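Local coordinates for protein glutathione S-transferase omega-like 2 (Saccharomyces cerevisiae, PDB 5LKB) that acts as a glutathione-dependent thiol transferase with dehydroascorbate reductase and dimethylarsinic acid reductase activity and reacts with glutathionyl-(hydro)quinones, at residues 77-82 and 156-161; 143-148 and 170-175; 38-43 and 50-55. All blocks are in the same frame, centred on the assembly; numbering follows the deposited sequence.

Contact 1 of 3, residues 77-82 and 156-161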
loop_
_atom_site.group_PDB
_atom_site.type_symbol
_atom_site.label_atom_id
_atom_site.label_comp_id
_atom_site.label_asym_id
_atom_site.label_seq_id
_atom_site.Cartn_x
_atom_site.Cartn_y
_atom_site.Cartn_z
ATOM N N LYS A 77 1.074 -8.913 26.312
ATOM C CA LYS A 77 1.248 -8.335 27.658
ATOM C C LYS A 77 1.529 -6.820 27.676
ATOM O O LYS A 77 1.854 -6.262 28.733
ATOM C CB LYS A 77 2.313 -9.125 28.414
ATOM C CG LYS A 77 1.885 -10.555 28.733
ATOM C CD LYS A 77 2.932 -11.291 29.538
ATOM C CE LYS A 77 2.551 -12.745 29.786
ATOM N NZ LYS A 77 2.286 -13.501 28.514
ATOM N N GLY A 78 1.444 -6.129 26.526
ATOM C CA GLY A 78 1.501 -4.683 26.501
ATOM C C GLY A 78 2.891 -4.113 26.299
ATOM O O GLY A 78 3.896 -4.810 26.271
ATOM N N TRP A 79 2.962 -2.784 26.261
ATOM C CA TRP A 79 4.250 -2.143 26.008
ATOM C C TRP A 79 5.252 -2.555 27.071
ATOM O O TRP A 79 4.902 -2.728 28.256
ATOM C CB TRP A 79 4.117 -0.631 26.025
ATOM C CG TRP A 79 3.169 0.010 25.046
ATOM C CD1 TRP A 79 1.930 0.504 25.292
ATOM C CD2 TRP A 79 3.397 0.222 23.629
ATOM N NE1 TRP A 79 1.387 1.060 24.177
ATOM C CE2 TRP A 79 2.288 0.930 23.143
ATOM C CE3 TRP A 79 4.466 -0.048 22.764
ATOM C CZ2 TRP A 79 2.174 1.330 21.826
ATOM C CZ3 TRP A 79 4.385 0.399 21.445
ATOM C CH2 TRP A 79 3.244 1.069 20.981
ATOM N N ARG A 80 6.516 -2.622 26.672
ATOM C CA ARG A 80 7.590 -3.172 27.476
ATOM C C ARG A 80 8.851 -2.334 27.364
ATOM O O ARG A 80 9.053 -1.536 26.436
ATOM C CB ARG A 80 7.841 -4.663 27.190
ATOM C CG ARG A 80 8.538 -4.949 25.888
ATOM C CD ARG A 80 8.629 -6.447 25.641
ATOM N NE ARG A 80 9.502 -6.684 24.460
ATOM C CZ ARG A 80 9.098 -7.059 23.242
ATOM N NH1 ARG A 80 10.019 -7.199 22.292
ATOM N NH2 ARG A 80 7.823 -7.329 22.956
ATOM N N PHE A 81 9.716 -2.486 28.371
ATOM C CA PHE A 81 11.012 -1.848 28.422
ATOM C C PHE A 81 12.135 -2.884 28.296
ATOM O O PHE A 81 11.923 -4.083 28.527
ATOM C CB PHE A 81 11.175 -1.156 29.788
ATOM C CG PHE A 81 10.166 -0.087 30.052
ATOM C CD1 PHE A 81 10.418 1.191 29.608
ATOM C CD2 PHE A 81 9.002 -0.344 30.775
ATOM C CE1 PHE A 81 9.504 2.213 29.871
ATOM C CE2 PHE A 81 8.071 0.667 31.021
ATOM C CZ PHE A 81 8.335 1.958 30.592
ATOM N N LEU A 82 13.333 -2.400 27.947
ATOM C CA LEU A 82 14.540 -3.221 27.990
ATOM C C LEU A 82 15.234 -3.054 29.335
ATOM O O LEU A 82 15.195 -1.986 29.930
ATOM C CB LEU A 82 15.528 -2.801 26.905
ATOM C CG LEU A 82 15.245 -3.367 25.507
ATOM C CD1 LEU A 82 16.353 -2.882 24.513
ATOM C CD2 LEU A 82 15.152 -4.869 25.490
ATOM N N PHE A 156 -3.164 -0.792 28.662
ATOM C CA PHE A 156 -2.037 -0.116 29.273
ATOM C C PHE A 156 -1.375 0.796 28.227
ATOM O O PHE A 156 -0.333 0.473 27.639
ATOM C CB PHE A 156 -1.037 -1.139 29.794
ATOM C CG PHE A 156 -1.640 -2.203 30.622
ATOM C CD1 PHE A 156 -2.169 -1.897 31.858
ATOM C CD2 PHE A 156 -1.659 -3.511 30.205
ATOM C CE1 PHE A 156 -2.743 -2.884 32.629
ATOM C CE2 PHE A 156 -2.218 -4.504 30.992
ATOM C CZ PHE A 156 -2.746 -4.175 32.224
ATOM N N THR A 157 -2.005 1.931 27.970
ATOM C CA THR A 157 -1.662 2.754 26.812
ATOM C C THR A 157 -0.516 3.706 27.113
ATOM O O THR A 157 -0.212 4.018 28.273
ATOM C CB THR A 157 -2.869 3.580 26.361
ATOM O OG1 THR A 157 -3.415 4.301 27.490
ATOM C CG2 THR A 157 -3.961 2.699 25.782
ATOM N N VAL A 158 0.173 4.132 26.026
ATOM C CA VAL A 158 1.072 5.304 26.059
ATOM C C VAL A 158 0.344 6.487 25.446
ATOM O O VAL A 158 -0.557 6.303 24.651
ATOM C CB VAL A 158 2.436 5.057 25.355
ATOM C CG1 VAL A 158 3.218 4.019 26.114
ATOM C CG2 VAL A 158 2.213 4.585 23.898
ATOM N N PRO A 159 0.726 7.710 25.784
ATOM C CA PRO A 159 1.744 8.184 26.726
ATOM C C PRO A 159 1.257 8.126 28.185
ATOM O O PRO A 159 0.039 8.161 28.447
ATOM C CB PRO A 159 1.904 9.646 26.323
ATOM C CG PRO A 159 0.614 10.030 25.892
ATOM C CD PRO A 159 0.040 8.861 25.182
ATOM N N VAL A 160 2.214 8.122 29.107
ATOM C CA VAL A 160 1.924 8.211 30.533
ATOM C C VAL A 160 2.714 9.369 31.112
ATOM O O VAL A 160 3.942 9.419 30.976
ATOM C CB VAL A 160 2.268 6.898 31.234
ATOM C CG1 VAL A 160 2.183 7.074 32.759
ATOM C CG2 VAL A 160 1.328 5.768 30.794
ATOM N N LEU A 161 2.009 10.296 31.778
ATOM C CA LEU A 161 2.638 11.372 32.553
ATOM C C LEU A 161 2.578 10.970 34.040
ATOM O O LEU A 161 1.491 10.764 34.589
ATOM C CB LEU A 161 1.955 12.703 32.293
ATOM C CG LEU A 161 2.486 13.882 33.101
ATOM C CD1 LEU A 161 3.932 14.195 32.699
ATOM C CD2 LEU A 161 1.593 15.081 32.912
HETATM O O HOH W 1 -1.014 2.586 23.510
HETATM O O HOH W 2 0.100 -1.892 26.421
#
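Val-158 lays both of its methyl groups over one face of the Trp-79 indole. CG1 sits above the pyrrole part, 4.0 Å from the centroid of the five-membered ring and only 19° off its normal, a CH-pi contact, while Val-158 CG2 is displaced toward the rim and comes 3.7 Å from Trp-79 CE2. A beta-branched residue suits this place, because its two methyls can cover a broad ring where a single methyl would cover less. The indole swings toward the valine because CG lies anti to the carbonyl carbon (chi1 -59°).

At the ring edge, in its plane, the carbonyl oxygen Phe-156 O lies 3.3 Å from Trp-79 CD1, a close approach that is not a hydrogen bond. The polar groups are instead joined through two waters. One accepts from the indole at 2.9 Å from Trp-79 NE1 and also from the backbone N of Val-158; the other accepts from the backbone N of Trp-79 and donates to Phe-156 O, 2.7 Å away.

Gly-78 has phi 92°, where a side chain would collide with the preceding carbonyl. His-345 stacks on Trp-79. The cis peptide bond before Pro-159 is a hallmark of the thioredoxin fold, and in glutathione transferases it typically turns the preceding backbone toward glutathione, consistent with Val-158 being, like Trp-79, a binding residue. The valine methyls thus hold the indole face by dispersion, while NE1 and Val-158 N, both donors, cannot bond each other and need the shared accepting water.

Contact 2 of 3, residues 143-148 and 170-175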
loop_
_atom_site.group_PDB
_atom_site.type_symbol
_atom_site.label_atom_id
_atom_site.label_comp_id
_atom_site.label_asym_id
_atom_site.label_seq_id
_atom_site.Cartn_x
_atom_site.Cartn_y
_atom_site.Cartn_z
ATOM N N ASP A 143 3.137 -2.339 34.809
ATOM C CA ASP A 143 3.644 -2.188 36.184
ATOM C C ASP A 143 3.369 -0.796 36.737
ATOM O O ASP A 143 3.079 -0.649 37.928
ATOM C CB ASP A 143 5.132 -2.517 36.286
ATOM C CG ASP A 143 5.462 -3.981 35.909
ATOM O OD1 ASP A 143 4.661 -4.899 36.183
ATOM O OD2 ASP A 143 6.569 -4.206 35.351
ATOM N N LEU A 144 3.528 0.250 35.920
ATOM C CA LEU A 144 3.183 1.613 36.325
ATOM C C LEU A 144 1.686 1.749 36.590
ATOM O O LEU A 144 1.269 2.390 37.570
ATOM C CB LEU A 144 3.609 2.612 35.241
ATOM C CG LEU A 144 5.096 2.657 34.995
ATOM C CD1 LEU A 144 5.486 3.424 33.678
ATOM C CD2 LEU A 144 5.819 3.282 36.200
ATOM N N TYR A 145 0.864 1.131 35.740
ATOM C CA TYR A 145 -0.586 1.200 35.860
ATOM C C TYR A 145 -1.051 0.531 37.156
ATOM O O TYR A 145 -1.839 1.108 37.913
ATOM C CB TYR A 145 -1.262 0.559 34.620
ATOM C CG TYR A 145 -1.395 1.507 33.444
ATOM C CD1 TYR A 145 -0.364 1.691 32.527
ATOM C CD2 TYR A 145 -2.556 2.192 33.237
ATOM C CE1 TYR A 145 -0.497 2.583 31.491
ATOM C CE2 TYR A 145 -2.703 3.082 32.194
ATOM C CZ TYR A 145 -1.658 3.269 31.301
ATOM O OH TYR A 145 -1.874 4.206 30.293
ATOM N N TYR A 146 -0.547 -0.670 37.438
ATOM C CA TYR A 146 -0.959 -1.376 38.657
ATOM C C TYR A 146 -0.422 -0.680 39.911
ATOM O O TYR A 146 -1.089 -0.671 40.960
ATOM C CB TYR A 146 -0.501 -2.838 38.589
ATOM C CG TYR A 146 -1.252 -3.705 37.597
ATOM C CD1 TYR A 146 -2.646 -3.637 37.484
ATOM C CD2 TYR A 146 -0.583 -4.611 36.779
ATOM C CE1 TYR A 146 -3.351 -4.455 36.577
ATOM C CE2 TYR A 146 -1.298 -5.433 35.860
ATOM C CZ TYR A 146 -2.657 -5.327 35.765
ATOM O OH TYR A 146 -3.366 -6.129 34.898
ATOM N N LYS A 147 0.786 -0.113 39.844
ATOM C CA LYS A 147 1.280 0.706 40.951
ATOM C C LYS A 147 0.317 1.844 41.261
ATOM O O LYS A 147 -0.065 2.057 42.420
ATOM C CB LYS A 147 2.674 1.241 40.631
ATOM C CG LYS A 147 3.305 2.079 41.747
ATOM C CD LYS A 147 3.412 1.279 43.054
ATOM C CE LYS A 147 4.007 2.140 44.142
ATOM N NZ LYS A 147 4.145 1.399 45.430
ATOM N N SER A 148 -0.091 2.592 40.248
ATOM C CA SER A 148 -1.006 3.703 40.443
ATOM C C SER A 148 -2.355 3.216 40.962
ATOM O O SER A 148 -2.908 3.805 41.914
ATOM C CB SER A 148 -1.167 4.457 39.125
ATOM O OG SER A 148 -1.617 5.799 39.272
ATOM N N VAL A 170 -0.503 10.730 36.579
ATOM C CA VAL A 170 -1.217 12.005 36.610
ATOM C C VAL A 170 -2.257 12.026 35.515
ATOM O O VAL A 170 -3.443 12.294 35.733
ATOM C CB VAL A 170 -0.243 13.202 36.491
ATOM C CG1 VAL A 170 -1.012 14.549 36.383
ATOM C CG2 VAL A 170 0.780 13.198 37.668
ATOM N N ASN A 171 -1.825 11.700 34.294
ATOM C CA ASN A 171 -2.681 11.876 33.135
ATOM C C ASN A 171 -2.136 10.940 32.063
ATOM O O ASN A 171 -0.916 10.911 31.845
ATOM C CB ASN A 171 -2.687 13.301 32.661
ATOM C CG ASN A 171 -3.804 13.619 31.734
ATOM O OD1 ASN A 171 -3.822 13.099 30.598
ATOM N ND2 ASN A 171 -4.723 14.498 32.118
ATOM N N ASN A 172 -3.034 10.166 31.416
ATOM C CA ASN A 172 -2.678 9.325 30.270
ATOM C C ASN A 172 -3.527 9.659 29.055
ATOM O O ASN A 172 -3.662 8.824 28.137
ATOM C CB ASN A 172 -2.664 7.848 30.635
ATOM C CG ASN A 172 -4.038 7.266 30.766
ATOM O OD1 ASN A 172 -5.021 8.028 31.005
ATOM N ND2 ASN A 172 -4.147 5.913 30.620
ATOM N N GLU A 173 -3.985 10.884 28.941
ATOM C CA GLU A 173 -4.725 11.380 27.782
ATOM C C GLU A 173 -3.841 12.373 27.048
ATOM O O GLU A 173 -3.603 13.477 27.506
ATOM C CB GLU A 173 -6.073 11.960 28.234
ATOM C CG GLU A 173 -6.839 12.704 27.196
ATOM C CD GLU A 173 -6.965 11.878 25.899
ATOM O OE1 GLU A 173 -7.385 10.695 25.975
ATOM O OE2 GLU A 173 -6.655 12.417 24.809
ATOM N N SER A 174 -3.423 12.023 25.816
ATOM C CA SER A 174 -2.445 12.875 25.149
ATOM C C SER A 174 -2.983 14.293 24.925
ATOM O O SER A 174 -2.205 15.252 24.892
ATOM C CB SER A 174 -1.980 12.240 23.808
ATOM O OG SER A 174 -3.031 12.232 22.828
ATOM N N SER A 175 -4.295 14.451 24.698
ATOM C CA SER A 175 -4.833 15.761 24.377
ATOM C C SER A 175 -4.743 16.671 25.601
ATOM O O SER A 175 -4.699 17.895 25.422
ATOM C CB SER A 175 -6.293 15.656 23.921
ATOM O OG SER A 175 -7.161 15.179 24.949
#
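One nearly straight hydrogen bond carries this buried contact almost alone: Asn-172 ND2 donates to Tyr-145 OH over 2.9 Å, with an angle of 172° at the hydrogen. The phenol oxygen lies in the plane of the amide, where an N-H points, and ND2 in turn lies at the ring edge, in the plane of the tyrosine. The two flat groups are nevertheless turned 58° apart. Tyrosine suits the helix side because the gap is long, 10.1 Å between Tyr-145 CA and Asn-172 CA, and a rigid ring with a polar end can span it. Asparagine answers with a donor and an acceptor on one short stem: while ND2 faces the phenol, OD1 accepts from the backbone N of Phe-20, fixing which way the amide is turned. Having taken a bond from ND2, the hydroxyl gives its own proton to the carbonyl Thr-157 O, its stronger partner, so both roles of the OH are used. A phenylalanine here would probably leave the ND2 of Asn-172 and the carbonyl of Thr-157 without this shared partner.

Beyond Asn-172, Asn-171 OD1 accepts from Glu-173 N at 2.8 Å, an Asx turn. Glu-173 caps the next helix, its OE2 accepting from Ser-175 N at 3.1 Å, and Ser-175 OG reaches the same oxygen from the opposite face of the carboxylate. Glu-173 and Ser-174 bind glutathione. Tyr-145 thus reaches from helix 141-148, past Val-160 and Ile-169 of the two neighbouring strands, to the turn between the bulged strand 168-171 and helix 174-182.

Contact 3 of 3, residues 38-43 and 50-55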
loop_
_atom_site.group_PDB
_atom_site.type_symbol
_atom_site.label_atom_id
_atom_site.label_comp_id
_atom_site.label_asym_id
_atom_site.label_seq_id
_atom_site.Cartn_x
_atom_site.Cartn_y
_atom_site.Cartn_z
ATOM N N TYR A 38 8.254 14.826 37.619
ATOM C CA TYR A 38 7.395 14.136 36.654
ATOM C C TYR A 38 8.211 13.504 35.534
ATOM O O TYR A 38 9.303 13.961 35.190
ATOM C CB TYR A 38 6.348 15.116 36.114
ATOM C CG TYR A 38 5.497 15.736 37.233
ATOM C CD1 TYR A 38 4.420 15.067 37.778
ATOM C CD2 TYR A 38 5.797 16.979 37.702
ATOM C CE1 TYR A 38 3.671 15.610 38.821
ATOM C CE2 TYR A 38 5.079 17.527 38.750
ATOM C CZ TYR A 38 3.991 16.851 39.271
ATOM O OH TYR A 38 3.198 17.361 40.331
ATOM N N TRP A 39 7.612 12.479 34.929
ATOM C CA TRP A 39 8.262 11.681 33.910
ATOM C C TRP A 39 7.240 11.408 32.812
ATOM O O TRP A 39 6.039 11.336 33.051
ATOM C CB TRP A 39 8.726 10.326 34.458
ATOM C CG TRP A 39 10.009 9.860 33.813
ATOM C CD1 TRP A 39 10.160 8.900 32.875
ATOM C CD2 TRP A 39 11.302 10.360 34.096
ATOM N NE1 TRP A 39 11.494 8.776 32.536
ATOM C CE2 TRP A 39 12.210 9.665 33.301
ATOM C CE3 TRP A 39 11.783 11.323 34.967
ATOM C CZ2 TRP A 39 13.575 9.904 33.366
ATOM C CZ3 TRP A 39 13.093 11.569 35.015
ATOM C CH2 TRP A 39 14.000 10.866 34.210
ATOM N N LEU A 40 7.736 11.301 31.598
ATOM C CA LEU A 40 6.912 11.084 30.422
ATOM C C LEU A 40 7.370 9.773 29.806
ATOM O O LEU A 40 8.488 9.693 29.271
ATOM C CB LEU A 40 7.050 12.277 29.461
ATOM C CG LEU A 40 6.173 12.168 28.209
ATOM C CD1 LEU A 40 4.657 12.214 28.667
ATOM C CD2 LEU A 40 6.473 13.287 27.273
ATOM N N TYR A 41 6.507 8.740 29.843
ATOM C CA TYR A 41 6.787 7.437 29.241
ATOM C C TYR A 41 6.029 7.353 27.917
ATOM O O TYR A 41 4.826 7.589 27.879
ATOM C CB TYR A 41 6.300 6.294 30.137
ATOM C CG TYR A 41 7.050 6.167 31.475
ATOM C CD1 TYR A 41 8.249 5.458 31.540
ATOM C CD2 TYR A 41 6.572 6.758 32.639
ATOM C CE1 TYR A 41 8.948 5.340 32.730
ATOM C CE2 TYR A 41 7.259 6.626 33.820
ATOM C CZ TYR A 41 8.411 5.886 33.875
ATOM O OH TYR A 41 9.091 5.780 35.083
ATOM N N VAL A 42 6.748 7.026 26.831
ATOM C CA VAL A 42 6.185 7.077 25.490
ATOM C C VAL A 42 6.614 5.854 24.711
ATOM O O VAL A 42 7.526 5.121 25.098
ATOM C CB VAL A 42 6.656 8.315 24.703
ATOM C CG1 VAL A 42 6.340 9.597 25.446
ATOM C CG2 VAL A 42 8.145 8.264 24.467
ATOM N N SER A 43 5.924 5.644 23.584
ATOM C CA SER A 43 6.495 4.952 22.429
ATOM C C SER A 43 6.730 5.963 21.333
ATOM O O SER A 43 5.895 6.810 21.084
ATOM C CB SER A 43 5.588 3.850 21.891
ATOM O OG SER A 43 6.071 3.333 20.645
ATOM N N HIS A 50 3.524 10.802 20.495
ATOM C CA HIS A 50 4.352 11.713 19.744
ATOM C C HIS A 50 3.928 13.163 20.005
ATOM O O HIS A 50 4.743 14.041 20.031
ATOM C CB HIS A 50 4.332 11.313 18.250
ATOM C CG HIS A 50 5.376 11.971 17.399
ATOM N ND1 HIS A 50 5.491 11.695 16.034
ATOM C CD2 HIS A 50 6.389 12.807 17.712
ATOM C CE1 HIS A 50 6.522 12.366 15.562
ATOM N NE2 HIS A 50 7.091 13.040 16.561
ATOM N N ARG A 51 2.629 13.423 20.173
ATOM C CA ARG A 51 2.165 14.775 20.452
ATOM C C ARG A 51 2.885 15.328 21.642
ATOM O O ARG A 51 3.262 16.490 21.628
ATOM C CB ARG A 51 0.674 14.780 20.783
ATOM C CG ARG A 51 -0.306 14.248 19.700
ATOM C CD ARG A 51 -1.640 14.055 20.371
ATOM N NE ARG A 51 -2.737 14.006 19.415
ATOM C CZ ARG A 51 -4.009 14.016 19.764
ATOM N NH1 ARG A 51 -4.323 14.112 21.066
ATOM N NH2 ARG A 51 -4.940 13.973 18.835
ATOM N N THR A 52 3.074 14.493 22.648
ATOM C CA THR A 52 3.653 14.971 23.900
ATOM C C THR A 52 5.146 15.216 23.770
ATOM O O THR A 52 5.671 16.113 24.439
ATOM C CB THR A 52 3.324 14.022 25.057
ATOM O OG1 THR A 52 4.033 12.798 25.008
ATOM C CG2 THR A 52 1.858 13.703 25.132
ATOM N N LEU A 53 5.863 14.422 22.951
ATOM C CA LEU A 53 7.281 14.656 22.732
ATOM C C LEU A 53 7.503 15.975 22.010
ATOM O O LEU A 53 8.394 16.747 22.387
ATOM C CB LEU A 53 7.885 13.538 21.930
ATOM C CG LEU A 53 7.985 12.199 22.576
ATOM C CD1 LEU A 53 8.608 11.186 21.575
ATOM C CD2 LEU A 53 8.814 12.196 23.852
ATOM N N ILE A 54 6.711 16.260 20.982
ATOM C CA ILE A 54 6.845 17.496 20.234
ATOM C C ILE A 54 6.612 18.687 21.178
ATOM O O ILE A 54 7.360 19.674 21.185
ATOM C CB ILE A 54 5.883 17.544 19.031
ATOM C CG1 ILE A 54 6.292 16.454 18.015
ATOM C CG2 ILE A 54 5.906 18.898 18.366
ATOM C CD1 ILE A 54 5.183 16.053 17.094
ATOM N N THR A 55 5.552 18.600 21.967
ATOM C CA THR A 55 5.176 19.699 22.846
ATOM C C THR A 55 6.209 19.883 23.950
ATOM O O THR A 55 6.587 21.024 24.257
ATOM C CB THR A 55 3.783 19.430 23.412
ATOM O OG1 THR A 55 2.811 19.293 22.353
ATOM C CG2 THR A 55 3.298 20.620 24.246
#
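Leu-40 and Leu-53 have the most surface buried here, with Thr-52 and Val-42 close behind, and the four interleave where strand 38-42 faces helix 47-58. Leu-40 pushes its branched end against the threonine: CD2 comes 3.4 Å from Thr-52 OG1, and CD1 also approaches the same oxygen, at 3.8 Å. With CG anti to the backbone N (chi1 -178°), the leucine reaches out from the strand to the helix surface. The hydroxyl it covers is not left without a partner, since Thr-52 OG1 hydrogen-bonds to Ala-49 O three residues back in its own helix. A threonine can therefore lie buried against a leucine, its polar atom satisfied by the helix backbone.

Leu-53 points its CB along the interface, but its branch turns in so that CD2 fits against both methyls of Val-42, 3.9 Å from CG1 and 4.0 Å from CG2. CD2 also touches Leu-40, more loosely, 4.3 Å from Leu-40 CD2. Alternate strand residues, Leu-40 and Val-42, face the helix, while Tyr-41 between them points away. The branched apolar chains of Leu-40, Val-42 and Leu-53 suit such a surface because they fill it without needing hydrogen bonds, and none crosses between the segments.

The axes of the two short segments approach to 9.2 Å and make an angle of 137° between their N-to-C directions, as the chain doubles back from strand to helix. This is the first half of the beta-alpha-beta unit of the thioredoxin fold, completed by strand 66-69, which pairs in parallel with strand 38-42 and whose Cys-67 touches both Val-42 and Leu-53. On the flank of the helix, Ile-177 of helix 174-182 meets Thr-52, while His-50 and Ile-54 pack against helix 285-304.

All three contacts belong to the thioredoxin-like domain and reach its one mixed sheet. Along the chain contact 3 comes first, closing before the others open; contacts 1 and 2 then alternate their segments. Centres lie about 9 Å apart for contacts 1 and 2, and about 12 Å from contact 3 to either. Strand 160-163 lies between strands 38-42 and 168-171, bonding through Val-160 O to Tyr-41 N and through Leu-161 O to Val-170 N. Contact 3 packs helix 47-58 on the sheet, whereas in contacts 1 and 2 the loops and the helix start adjoining the sheet bring together glutathione-binding residues from separate stretches of sequence, Val-158 lying next to the nucleophile Cys-46.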